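Local coordinates for glyoxalase family protein (Bacillus cereus, PDB 1ZSW) that binds a zinc ion and, as a member of the glyoxalase/bleomycin resistance/dioxygenase superfamily, is probably a metal-dependent enzyme of unknown substrate, at residues I275-Y279 with F280-Y284. Sequence-based numbering, arbitrary orientation.
Sequences IDRFY and FKSLY
The guanidinium of Arg277 presents its edge to Tyr284 OH, and its plane is turned 76° from the tyrosine ring. NE reaches the hydroxyl nearly in the guanidinium plane, Arg277 NE to Tyr284 OH 3.0 Å, while NH2 adds a weak bond at 3.3 Å to the same oxygen. Ile275 CD1 approaches the Tyr284 ring obliquely, 4.2 Å from CE2. Arg277 CB approaches the Phe280 ring obliquely, an off-centre CH-pi contact 4.2 Å from its centroid. The arginine chain bends at chi2 (-56°), leaving CB and CG against Phe280 and turning the guanidinium to Tyr284. The backbone is an antiparallel hairpin: Ile275 and Ser282 form a hydrogen-bonded pair (Ile275 N to Ser282 O, 2.7 Å), and Arg277 N donates to Phe280 O at 2.8 Å. At the turn, Asp276 OD1 accepts from Phe278 N (2.8 Å), an Asx turn. The hairpin edges the sheet carrying the zinc ligands: Ser282 OG is hydrogen-bonded to OE2 of Glu294, and the Phe280 and Tyr284 rings meet His33 and His246, respectively. With Asp64 salt-bridged to its NH1, Arg277 ties the turn to Tyr284, and its two N-H groups on the hydroxyl, one weakly bound, probably fix the ring beside the metal.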
ATOM      1  N   ILE A 275       8.485 -15.660  -3.459  1.00 27.04           N
ATOM      2  CA  ILE A 275       8.285 -16.200  -2.107  1.00 28.36           C
ATOM      3  C   ILE A 275       6.783 -16.384  -1.844  1.00 29.06           C
ATOM      4  O   ILE A 275       5.978 -15.506  -2.139  1.00 26.21           O
ATOM      5  CB  ILE A 275       8.844 -15.221  -1.065  1.00 30.32           C
ATOM      6  CG1 ILE A 275      10.353 -14.981  -1.265  1.00 34.32           C
ATOM      7  CG2 ILE A 275       8.531 -15.712   0.371  1.00 33.47           C
ATOM      8  CD1 ILE A 275      10.860 -13.672  -0.659  1.00 36.68           C
ATOM      9  N   ASP A 276       6.396 -17.537  -1.314  1.00 28.73           N
ATOM     10  CA  ASP A 276       5.015 -17.767  -0.950  1.00 28.83           C
ATOM     11  C   ASP A 276       4.730 -17.151   0.416  1.00 28.74           C
ATOM     12  O   ASP A 276       5.315 -17.546   1.445  1.00 27.35           O
ATOM     13  CB  ASP A 276       4.692 -19.263  -0.973  1.00 31.12           C
ATOM     14  CG  ASP A 276       3.218 -19.528  -0.858  1.00 35.68           C
ATOM     15  OD1 ASP A 276       2.456 -18.575  -0.565  1.00 32.37           O
ATOM     16  OD2 ASP A 276       2.810 -20.695  -1.049  1.00 42.25           O
ATOM     17  N   ARG A 277       3.871 -16.126   0.406  1.00 25.60           N
ATOM     18  CA  ARG A 277       3.512 -15.398   1.611  1.00 28.07           C
ATOM     19  C   ARG A 277       2.178 -15.901   2.160  1.00 28.81           C
ATOM     20  O   ARG A 277       1.596 -15.271   3.056  1.00 30.79           O
ATOM     21  CB  ARG A 277       3.467 -13.887   1.328  1.00 26.78           C
ATOM     22  CG  ARG A 277       4.838 -13.242   1.036  1.00 31.45           C
ATOM     23  CD  ARG A 277       5.850 -13.479   2.150  1.00 35.66           C
ATOM     24  NE  ARG A 277       6.941 -12.492   2.172  1.00 34.51           N
ATOM     25  CZ  ARG A 277       8.050 -12.629   2.901  1.00 33.35           C
ATOM     26  NH1 ARG A 277       8.246 -13.746   3.617  1.00 35.31           N
ATOM     27  NH2 ARG A 277       8.990 -11.683   2.881  1.00 36.46           N
ATOM     28  N   PHE A 278       1.750 -17.055   1.649  0.60 29.37           N
ATOM     29  CA  PHE A 278       0.504 -17.731   2.013  0.60 30.08           C
ATOM     30  C   PHE A 278      -0.741 -17.052   1.442  0.60 29.92           C
ATOM     31  O   PHE A 278      -1.470 -17.650   0.641  0.60 29.54           O
ATOM     32  CB  PHE A 278       0.400 -17.983   3.533  0.60 31.92           C
ATOM     33  CG  PHE A 278      -0.667 -18.977   3.911  0.60 32.49           C
ATOM     34  CD1 PHE A 278      -0.602 -20.293   3.468  0.60 35.37           C
ATOM     35  CD2 PHE A 278      -1.720 -18.599   4.727  0.60 33.61           C
ATOM     36  CE1 PHE A 278      -1.586 -21.213   3.817  0.60 33.25           C
ATOM     37  CE2 PHE A 278      -2.704 -19.516   5.085  0.60 34.92           C
ATOM     38  CZ  PHE A 278      -2.636 -20.820   4.624  0.60 35.02           C
ATOM     39  N   TYR A 279      -0.950 -15.790   1.813  1.00 27.54           N
ATOM     40  CA  TYR A 279      -2.102 -15.040   1.345  1.00 27.66           C
ATOM     41  C   TYR A 279      -1.914 -14.568  -0.104  1.00 26.15           C
ATOM     42  O   TYR A 279      -2.875 -14.134  -0.741  1.00 25.58           O
ATOM     43  CB  TYR A 279      -2.339 -13.865   2.271  1.00 30.99           C
ATOM     44  CG  TYR A 279      -2.316 -14.296   3.731  1.00 34.85           C
ATOM     45  CD1 TYR A 279      -1.331 -13.820   4.596  1.00 41.09           C
ATOM     46  CD2 TYR A 279      -3.262 -15.208   4.228  1.00 37.33           C
ATOM     47  CE1 TYR A 279      -1.301 -14.207   5.934  1.00 41.64           C
ATOM     48  CE2 TYR A 279      -3.237 -15.607   5.556  1.00 41.50           C
ATOM     49  CZ  TYR A 279      -2.254 -15.104   6.406  1.00 42.31           C
ATOM     50  OH  TYR A 279      -2.205 -15.499   7.735  1.00 44.24           O
ATOM     51  N   PHE A 280      -0.677 -14.673  -0.599  1.00 22.47           N
ATOM     52  CA  PHE A 280      -0.318 -14.378  -1.988  1.00 21.53           C
ATOM     53  C   PHE A 280       1.117 -14.835  -2.214  1.00 22.15           C
ATOM     54  O   PHE A 280       1.856 -15.094  -1.235  1.00 23.91           O
ATOM     55  CB  PHE A 280      -0.451 -12.851  -2.277  1.00 22.77           C
ATOM     56  CG  PHE A 280       0.225 -11.956  -1.239  1.00 22.99           C
ATOM     57  CD1 PHE A 280       1.608 -11.683  -1.309  1.00 24.07           C
ATOM     58  CD2 PHE A 280      -0.532 -11.359  -0.213  1.00 25.51           C
ATOM     59  CE1 PHE A 280       2.237 -10.829  -0.358  1.00 24.48           C
ATOM     60  CE2 PHE A 280       0.102 -10.511   0.756  1.00 25.38           C
ATOM     61  CZ  PHE A 280       1.498 -10.263   0.654  1.00 22.74           C
ATOM     62  N   LYS A 281       1.545 -14.909  -3.480  1.00 20.65           N
ATOM     63  CA  LYS A 281       2.964 -15.067  -3.777  1.00 20.68           C
ATOM     64  C   LYS A 281       3.513 -13.718  -4.269  1.00 19.79           C
ATOM     65  O   LYS A 281       2.775 -12.916  -4.873  1.00 19.19           O
ATOM     66  CB  LYS A 281       3.223 -16.157  -4.815  1.00 23.23           C
ATOM     67  CG  LYS A 281       2.668 -17.552  -4.446  1.00 24.79           C
ATOM     68  CD  LYS A 281       3.417 -18.553  -5.357  1.00 26.83           C
ATOM     69  CE  LYS A 281       2.920 -20.007  -5.227  1.00 29.22           C
ATOM     70  NZ  LYS A 281       1.491 -20.118  -5.535  1.00 31.02           N
ATOM     71  N   SER A 282       4.770 -13.462  -3.987  1.00 19.96           N
ATOM     72  CA  SER A 282       5.342 -12.178  -4.376  1.00 18.46           C
ATOM     73  C   SER A 282       6.834 -12.235  -4.606  1.00 19.03           C
ATOM     74  O   SER A 282       7.504 -13.228  -4.215  1.00 21.04           O
ATOM     75  CB  SER A 282       4.995 -11.171  -3.323  1.00 22.23           C
ATOM     76  OG  SER A 282       5.772 -11.355  -2.166  1.00 22.79           O
ATOM     77  N   LEU A 283       7.365 -11.160  -5.180  1.00 17.67           N
ATOM     78  CA  LEU A 283       8.783 -10.972  -5.240  1.00 17.55           C
ATOM     79  C   LEU A 283       9.070  -9.516  -4.942  1.00 19.61           C
ATOM     80  O   LEU A 283       8.175  -8.665  -5.100  1.00 18.96           O
ATOM     81  CB  LEU A 283       9.329 -11.373  -6.607  1.00 22.04           C
ATOM     82  CG  LEU A 283       8.984 -10.452  -7.770  1.00 21.39           C
ATOM     83  CD1 LEU A 283       9.941  -9.307  -7.983  1.00 24.42           C
ATOM     84  CD2 LEU A 283       8.956 -11.336  -9.039  1.00 25.63           C
ATOM     85  N   TYR A 284      10.253  -9.258  -4.425  1.00 17.77           N
ATOM     86  CA  TYR A 284      10.663  -7.888  -4.106  1.00 16.59           C
ATOM     87  C   TYR A 284      11.868  -7.475  -4.943  1.00 18.33           C
ATOM     88  O   TYR A 284      12.747  -8.271  -5.269  1.00 19.90           O
ATOM     89  CB  TYR A 284      11.080  -7.794  -2.626  1.00 18.08           C
ATOM     90  CG  TYR A 284      10.006  -8.215  -1.637  1.00 18.51           C
ATOM     91  CD1 TYR A 284       9.256  -7.271  -0.907  1.00 24.06           C
ATOM     92  CD2 TYR A 284       9.731  -9.582  -1.445  1.00 22.75           C
ATOM     93  CE1 TYR A 284       8.283  -7.735   0.016  1.00 26.14           C
ATOM     94  CE2 TYR A 284       8.774 -10.031  -0.576  1.00 30.23           C
ATOM     95  CZ  TYR A 284       8.052  -9.117   0.148  1.00 28.58           C
ATOM     96  OH  TYR A 284       7.112  -9.686   0.996  1.00 30.09           O
TER